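Local structure of extracellular invertase (Aspergillus kawachii, 5XHA) at residues F162-T167 with G197-K202; P373-V378 with A419-A424. The protein probably hydrolyses the terminal fructose from sucrose and related beta-fructosides outside the cell, as a glycoside hydrolase of family 32. All coordinates share one frame; numbering follows the deposited sequence.

Contact 1 (F162-T167 with G197-K202); sequences FAYNVT and GGLHEK. With FRU (beta-D-fructofuranose), chain D.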
loop_
_atom_site.group_PDB
_atom_site.type_symbol
_atom_site.label_atom_id
_atom_site.label_comp_id
_atom_site.label_asym_id
_atom_site.label_seq_id
_atom_site.Cartn_x
_atom_site.Cartn_y
_atom_site.Cartn_z
ATOM N N PHE A 162 -5.802 -6.131 -9.504
ATOM C CA PHE A 162 -5.471 -5.054 -10.419
ATOM C C PHE A 162 -6.698 -4.448 -11.103
ATOM O O PHE A 162 -7.487 -5.157 -11.726
ATOM C CB PHE A 162 -4.485 -5.571 -11.476
ATOM C CG PHE A 162 -4.138 -4.552 -12.529
ATOM C CD1 PHE A 162 -3.264 -3.508 -12.239
ATOM C CD2 PHE A 162 -4.696 -4.622 -13.793
ATOM C CE1 PHE A 162 -2.946 -2.562 -13.196
ATOM C CE2 PHE A 162 -4.388 -3.672 -14.759
ATOM C CZ PHE A 162 -3.511 -2.646 -14.460
ATOM N N ALA A 163 -6.831 -3.130 -10.990
ATOM C CA ALA A 163 -7.895 -2.361 -11.634
ATOM C C ALA A 163 -9.323 -2.696 -11.192
ATOM O O ALA A 163 -10.263 -2.228 -11.824
ATOM C CB ALA A 163 -7.783 -2.440 -13.152
ATOM N N TYR A 164 -9.507 -3.463 -10.114
ATOM C CA TYR A 164 -10.876 -3.743 -9.634
ATOM C C TYR A 164 -11.451 -2.502 -8.971
ATOM O O TYR A 164 -10.820 -1.933 -8.097
ATOM C CB TYR A 164 -10.890 -4.883 -8.617
ATOM C CG TYR A 164 -10.888 -6.287 -9.186
ATOM C CD1 TYR A 164 -10.278 -6.577 -10.406
ATOM C CD2 TYR A 164 -11.443 -7.346 -8.465
ATOM C CE1 TYR A 164 -10.253 -7.866 -10.902
ATOM C CE2 TYR A 164 -11.419 -8.638 -8.954
ATOM C CZ TYR A 164 -10.826 -8.889 -10.173
ATOM O OH TYR A 164 -10.782 -10.165 -10.686
ATOM N N ASN A 165 -12.639 -2.086 -9.391
ATOM C CA ASN A 165 -13.309 -0.912 -8.850
ATOM C C ASN A 165 -14.225 -1.384 -7.711
ATOM O O ASN A 165 -15.443 -1.547 -7.878
ATOM C CB ASN A 165 -14.098 -0.241 -9.981
ATOM C CG ASN A 165 -14.767 1.060 -9.564
ATOM O OD1 ASN A 165 -14.494 1.633 -8.518
ATOM N ND2 ASN A 165 -15.657 1.532 -10.410
ATOM N N VAL A 166 -13.617 -1.642 -6.558
ATOM C CA VAL A 166 -14.336 -2.188 -5.417
ATOM C C VAL A 166 -15.253 -1.152 -4.751
ATOM O O VAL A 166 -14.942 0.033 -4.720
ATOM C CB VAL A 166 -13.365 -2.732 -4.342
ATOM C CG1 VAL A 166 -12.547 -3.894 -4.866
ATOM C CG2 VAL A 166 -12.450 -1.625 -3.836
ATOM N N THR A 167 -16.381 -1.629 -4.226
ATOM C CA THR A 167 -17.267 -0.865 -3.347
ATOM C C THR A 167 -16.720 -0.813 -1.923
ATOM O O THR A 167 -17.000 0.121 -1.182
ATOM C CB THR A 167 -18.644 -1.535 -3.244
ATOM O OG1 THR A 167 -18.473 -2.945 -3.100
ATOM C CG2 THR A 167 -19.480 -1.242 -4.471
ATOM N N GLY A 197 -16.805 -7.389 0.238
ATOM C CA GLY A 197 -17.163 -6.119 -0.367
ATOM C C GLY A 197 -17.991 -6.319 -1.618
ATOM O O GLY A 197 -19.115 -6.871 -1.579
ATOM N N GLY A 198 -17.421 -5.898 -2.737
ATOM C CA GLY A 198 -18.108 -5.970 -4.021
ATOM C C GLY A 198 -17.421 -5.104 -5.049
ATOM O O GLY A 198 -16.383 -4.508 -4.763
ATOM N N LEU A 199 -18.011 -5.038 -6.242
ATOM C CA LEU A 199 -17.517 -4.199 -7.337
ATOM C C LEU A 199 -18.628 -3.275 -7.837
ATOM O O LEU A 199 -19.763 -3.696 -7.992
ATOM C CB LEU A 199 -17.019 -5.076 -8.487
ATOM C CG LEU A 199 -15.862 -6.001 -8.155
ATOM C CD1 LEU A 199 -15.592 -6.939 -9.326
ATOM C CD2 LEU A 199 -14.625 -5.183 -7.834
ATOM N N HIS A 200 -18.288 -2.016 -8.070
ATOM C CA HIS A 200 -19.209 -1.041 -8.648
ATOM C C HIS A 200 -19.717 -1.555 -10.007
ATOM O O HIS A 200 -18.956 -2.154 -10.776
ATOM C CB HIS A 200 -18.508 0.322 -8.822
ATOM C CG HIS A 200 -18.281 1.054 -7.536
ATOM N ND1 HIS A 200 -19.231 1.874 -6.969
ATOM C CD2 HIS A 200 -17.213 1.091 -6.703
ATOM C CE1 HIS A 200 -18.764 2.378 -5.842
ATOM N NE2 HIS A 200 -17.543 1.915 -5.653
ATOM N N GLU A 201 -21.002 -1.351 -10.276
ATOM C CA GLU A 201 -21.633 -1.777 -11.552
ATOM C C GLU A 201 -21.617 -3.276 -11.762
ATOM O O GLU A 201 -21.780 -3.725 -12.875
ATOM C CB GLU A 201 -20.944 -1.159 -12.790
ATOM C CG GLU A 201 -20.392 0.244 -12.642
ATOM C CD GLU A 201 -21.417 1.200 -12.122
ATOM O OE1 GLU A 201 -22.605 1.001 -12.450
ATOM O OE2 GLU A 201 -21.035 2.130 -11.375
ATOM N N LYS A 202 -21.375 -4.065 -10.724
ATOM C CA LYS A 202 -21.431 -5.508 -10.873
ATOM C C LYS A 202 -22.218 -6.091 -9.718
ATOM O O LYS A 202 -23.255 -6.705 -9.945
ATOM C CB LYS A 202 -20.039 -6.141 -10.956
ATOM C CG LYS A 202 -19.230 -5.791 -12.202
ATOM C CD LYS A 202 -18.316 -6.953 -12.586
ATOM C CE LYS A 202 -16.941 -6.523 -13.097
ATOM N NZ LYS A 202 -16.929 -6.121 -14.533
HETATM C C1 FRU D . -22.945 1.815 -9.267
HETATM C C2 FRU D . -23.927 1.269 -8.252
HETATM C C3 FRU D . -23.862 2.147 -7.004
HETATM C C4 FRU D . -23.155 1.276 -5.986
HETATM C C5 FRU D . -22.781 -0.041 -6.674
HETATM C C6 FRU D . -23.106 -1.306 -5.858
HETATM O O1 FRU D . -21.627 1.875 -8.695
HETATM O O2 FRU D . -25.247 1.206 -8.814
HETATM O O3 FRU D . -25.141 2.579 -6.531
HETATM O O4 FRU D . -22.003 1.988 -5.527
HETATM O O5 FRU D . -23.485 -0.054 -7.921
HETATM O O6 FRU D . -22.733 -2.519 -6.548
#
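A fructose-binding spot lies at this antiparallel strand pairing in the family 32 N-terminal domain, where Val166 and Leu199 form a non-hydrogen-bonded pair with diverging side chains. Two backbone bonds flank that pair. His200 N donates a hydrogen bond to Asn165 O at 2.9 Å, almost in line with the carbonyl. Thr167 N reaches Gly198 O, also at 2.9 Å, but from above the carbonyl plane. The imidazole of His200 is packed between the other segment and the sugar. On one face the Thr167 methyl CG2 sits 3.8 Å from the ring centroid, a clear CH-pi contact. At the ring edge His200 CD2 lies 3.2 Å from Val166 O. His200 ND1 donates a 3.0 Å bond to fructose O1, an atom at the ring edge and in its plane. The Asn165 side chain crosses that of His200 at about a right angle, yet the amide and ring planes are only 25° apart. Asn165 CG is anti to the backbone N (chi1 -176°), which brings the amide to the histidine. Leu199 CD2 packs against Tyr164 CB and Val166 CG1, 3.8 Å from each. Thr167 OG1 turns instead to Asn246. The pairing joins strand 166-176, outermost of four within this chain, to strand 191-199 in a blade of the family's five-bladed beta-propeller. Phe207 of strand 203-211 packs on Tyr164 and Val166.

Contact 2 (P373-V378 with A419-A424); sequences PRELRV and ARETKA. With FRU (beta-D-fructofuranose), chain E.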
loop_
_atom_site.group_PDB
_atom_site.type_symbol
_atom_site.label_atom_id
_atom_site.label_comp_id
_atom_site.label_asym_id
_atom_site.label_seq_id
_atom_site.Cartn_x
_atom_site.Cartn_y
_atom_site.Cartn_z
ATOM N N PRO A 373 -23.799 -15.643 22.739
ATOM C CA PRO A 373 -23.110 -16.537 21.813
ATOM C C PRO A 373 -24.058 -17.599 21.278
ATOM O O PRO A 373 -24.840 -18.165 22.041
ATOM C CB PRO A 373 -22.036 -17.192 22.686
ATOM C CG PRO A 373 -22.563 -17.079 24.082
ATOM C CD PRO A 373 -23.286 -15.767 24.112
ATOM N N ARG A 374 -23.971 -17.885 19.985
ATOM C CA ARG A 374 -24.861 -18.872 19.371
ATOM C C ARG A 374 -24.070 -20.028 18.746
ATOM O O ARG A 374 -23.068 -19.799 18.070
ATOM C CB ARG A 374 -25.758 -18.190 18.336
ATOM C CG ARG A 374 -26.774 -17.278 18.982
ATOM C CD ARG A 374 -27.485 -16.387 17.998
ATOM N NE ARG A 374 -28.379 -15.475 18.696
ATOM C CZ ARG A 374 -29.155 -14.575 18.101
ATOM N NH1 ARG A 374 -29.155 -14.455 16.777
ATOM N NH2 ARG A 374 -29.930 -13.786 18.838
ATOM N N GLU A 375 -24.509 -21.262 19.011
ATOM C CA GLU A 375 -23.972 -22.449 18.334
ATOM C C GLU A 375 -24.671 -22.590 17.003
ATOM O O GLU A 375 -25.895 -22.521 16.939
ATOM C CB GLU A 375 -24.212 -23.725 19.161
ATOM C CG GLU A 375 -23.363 -23.794 20.413
ATOM C CD GLU A 375 -23.589 -25.041 21.232
ATOM O OE1 GLU A 375 -24.049 -26.037 20.661
ATOM O OE2 GLU A 375 -23.266 -25.038 22.431
ATOM N N LEU A 376 -23.897 -22.762 15.935
ATOM C CA LEU A 376 -24.471 -23.035 14.628
ATOM C C LEU A 376 -24.239 -24.507 14.300
ATOM O O LEU A 376 -23.171 -25.066 14.628
ATOM C CB LEU A 376 -23.856 -22.128 13.566
ATOM C CG LEU A 376 -24.012 -20.623 13.774
ATOM C CD1 LEU A 376 -23.633 -19.877 12.498
ATOM C CD2 LEU A 376 -25.405 -20.203 14.235
ATOM N N ARG A 377 -25.253 -25.140 13.707
ATOM C CA ARG A 377 -25.140 -26.536 13.262
ATOM C C ARG A 377 -26.154 -26.817 12.164
ATOM O O ARG A 377 -27.058 -26.011 11.940
ATOM C CB ARG A 377 -25.338 -27.486 14.442
ATOM C CG ARG A 377 -26.776 -27.579 14.946
ATOM C CD ARG A 377 -26.878 -28.403 16.219
ATOM N NE ARG A 377 -28.266 -28.674 16.586
ATOM C CZ ARG A 377 -29.059 -29.593 16.008
ATOM N NH1 ARG A 377 -28.635 -30.366 14.992
ATOM N NH2 ARG A 377 -30.308 -29.740 16.455
ATOM N N VAL A 378 -26.000 -27.944 11.469
ATOM C CA VAL A 378 -27.000 -28.377 10.494
ATOM C C VAL A 378 -28.189 -28.943 11.273
ATOM O O VAL A 378 -28.035 -29.832 12.102
ATOM C CB VAL A 378 -26.460 -29.455 9.517
ATOM C CG1 VAL A 378 -27.527 -29.845 8.510
ATOM C CG2 VAL A 378 -25.222 -28.968 8.781
ATOM N N ALA A 419 -25.614 -20.818 22.959
ATOM C CA ALA A 419 -24.548 -21.750 23.276
ATOM C C ALA A 419 -24.837 -22.428 24.618
ATOM O O ALA A 419 -25.357 -21.806 25.553
ATOM C CB ALA A 419 -23.186 -21.069 23.252
ATOM N N ARG A 420 -24.527 -23.717 24.698
ATOM C CA ARG A 420 -25.087 -24.557 25.777
ATOM C C ARG A 420 -24.737 -24.108 27.200
ATOM O O ARG A 420 -25.597 -24.131 28.087
ATOM C CB ARG A 420 -24.722 -26.017 25.573
ATOM C CG ARG A 420 -23.250 -26.327 25.790
ATOM C CD ARG A 420 -22.940 -27.689 25.206
ATOM N NE ARG A 420 -23.151 -27.691 23.765
ATOM C CZ ARG A 420 -23.024 -28.762 22.992
ATOM N NH1 ARG A 420 -22.688 -29.932 23.520
ATOM N NH2 ARG A 420 -23.224 -28.655 21.689
ATOM N N GLU A 421 -23.505 -23.668 27.420
ATOM C CA GLU A 421 -23.093 -23.224 28.747
ATOM C C GLU A 421 -23.773 -21.902 29.122
ATOM O O GLU A 421 -24.142 -21.685 30.290
ATOM C CB GLU A 421 -21.581 -23.062 28.828
ATOM C CG GLU A 421 -20.782 -24.311 28.460
ATOM C CD GLU A 421 -20.314 -24.355 27.003
ATOM O OE1 GLU A 421 -20.991 -23.808 26.088
ATOM O OE2 GLU A 421 -19.266 -24.982 26.761
ATOM N N THR A 422 -23.924 -21.009 28.147
ATOM C CA THR A 422 -24.614 -19.747 28.384
ATOM C C THR A 422 -26.095 -19.999 28.711
ATOM O O THR A 422 -26.653 -19.363 29.620
ATOM C CB THR A 422 -24.450 -18.768 27.200
ATOM O OG1 THR A 422 -23.116 -18.261 27.198
ATOM C CG2 THR A 422 -25.426 -17.580 27.291
ATOM N N LYS A 423 -26.718 -20.921 27.984
ATOM C CA LYS A 423 -28.121 -21.283 28.230
ATOM C C LYS A 423 -28.342 -21.795 29.657
ATOM O O LYS A 423 -29.261 -21.339 30.340
ATOM C CB LYS A 423 -28.592 -22.336 27.232
ATOM C CG LYS A 423 -30.049 -22.743 27.399
ATOM C CD LYS A 423 -30.975 -21.618 26.980
ATOM C CE LYS A 423 -32.420 -21.856 27.412
ATOM N NZ LYS A 423 -32.969 -23.119 26.850
ATOM N N ALA A 424 -27.480 -22.709 30.108
ATOM C CA ALA A 424 -27.574 -23.253 31.467
ATOM C C ALA A 424 -27.410 -22.138 32.487
ATOM O O ALA A 424 -28.142 -22.078 33.458
ATOM C CB ALA A 424 -26.531 -24.351 31.692
HETATM C C1 FRU E . -35.247 -24.683 24.091
HETATM C C2 FRU E . -34.033 -24.527 23.160
HETATM C C3 FRU E . -33.028 -23.428 23.563
HETATM C C4 FRU E . -32.637 -22.844 22.216
HETATM C C5 FRU E . -33.973 -22.888 21.482
HETATM C C6 FRU E . -33.824 -22.877 19.958
HETATM O O1 FRU E . -34.932 -25.361 25.316
HETATM O O2 FRU E . -33.331 -25.777 22.983
HETATM O O3 FRU E . -31.869 -23.911 24.265
HETATM O O4 FRU E . -32.039 -21.537 22.260
HETATM O O5 FRU E . -34.600 -24.101 21.917
HETATM O O6 FRU E . -34.887 -22.117 19.330
#
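Residues 373-378, on strand 366-385, run past the start of helix 420-426, and a backbone bond goes from Ala419 N to Pro373 O at 2.9 Å. Ala419 is the N-cap residue of the helix. The side chain of Glu375 supplies the other polar links. Its carboxylate meets Arg420 in a side-on, two-nitrogen salt bridge. Arg420 NH2 binds Glu375 OE1 at 2.9 Å in a nearly straight bond (175°), and Arg420 NE binds Glu375 OE2 at 3.0 Å on the syn lone pair. The carboxylate and guanidinium planes are 31° apart. Glu375 OE2 also accepts Arg420 N at 2.9 Å, from above the carboxylate plane. Arg420 starts with CG between its backbone N and carbonyl carbon (chi1 70°) and bends at chi3, which folds the guanidinium back to the glutamate. Arg341 adds a second salt bridge to Glu375 OE2. It also bridges to Glu421, whose other oxygen bonds Ser336, and probably eases the closeness of the two acids. Glu375 CG packs 3.9 Å from Ala419 CB. Pro373 CG lies 3.4 Å from Thr422 OG1, and that hydroxyl bonds to Leu73 O. A carboxylate from a strand of the N-terminal domain thus accepts the first N-H of helix 420-426, next to the N-cap residue, an interaction favourable at a helix N terminus. The helix itself falls largely in the family 32 C-terminal range.

From the N terminus the chain first closes contact 1. Residues 162-167 pair with 197-202 after an excursion along strand 166-176, helix 178-184 and strand 191-199. The chain then passes through the later sheets of the N-terminal domain before contact 2 opens. There 373-378 meets 419-424 across a 40-residue loop that holds strands 398-403 and 408-418. The two loops are in series; they neither nest nor cross. The centres of contact 1 and contact 2 are about 37 Å apart, on opposite sides of the centre of the chain. Contact 1 works within one sheet of the N-terminal domain. Contact 2 ties the long strand 366-385 to the short helix 420-426.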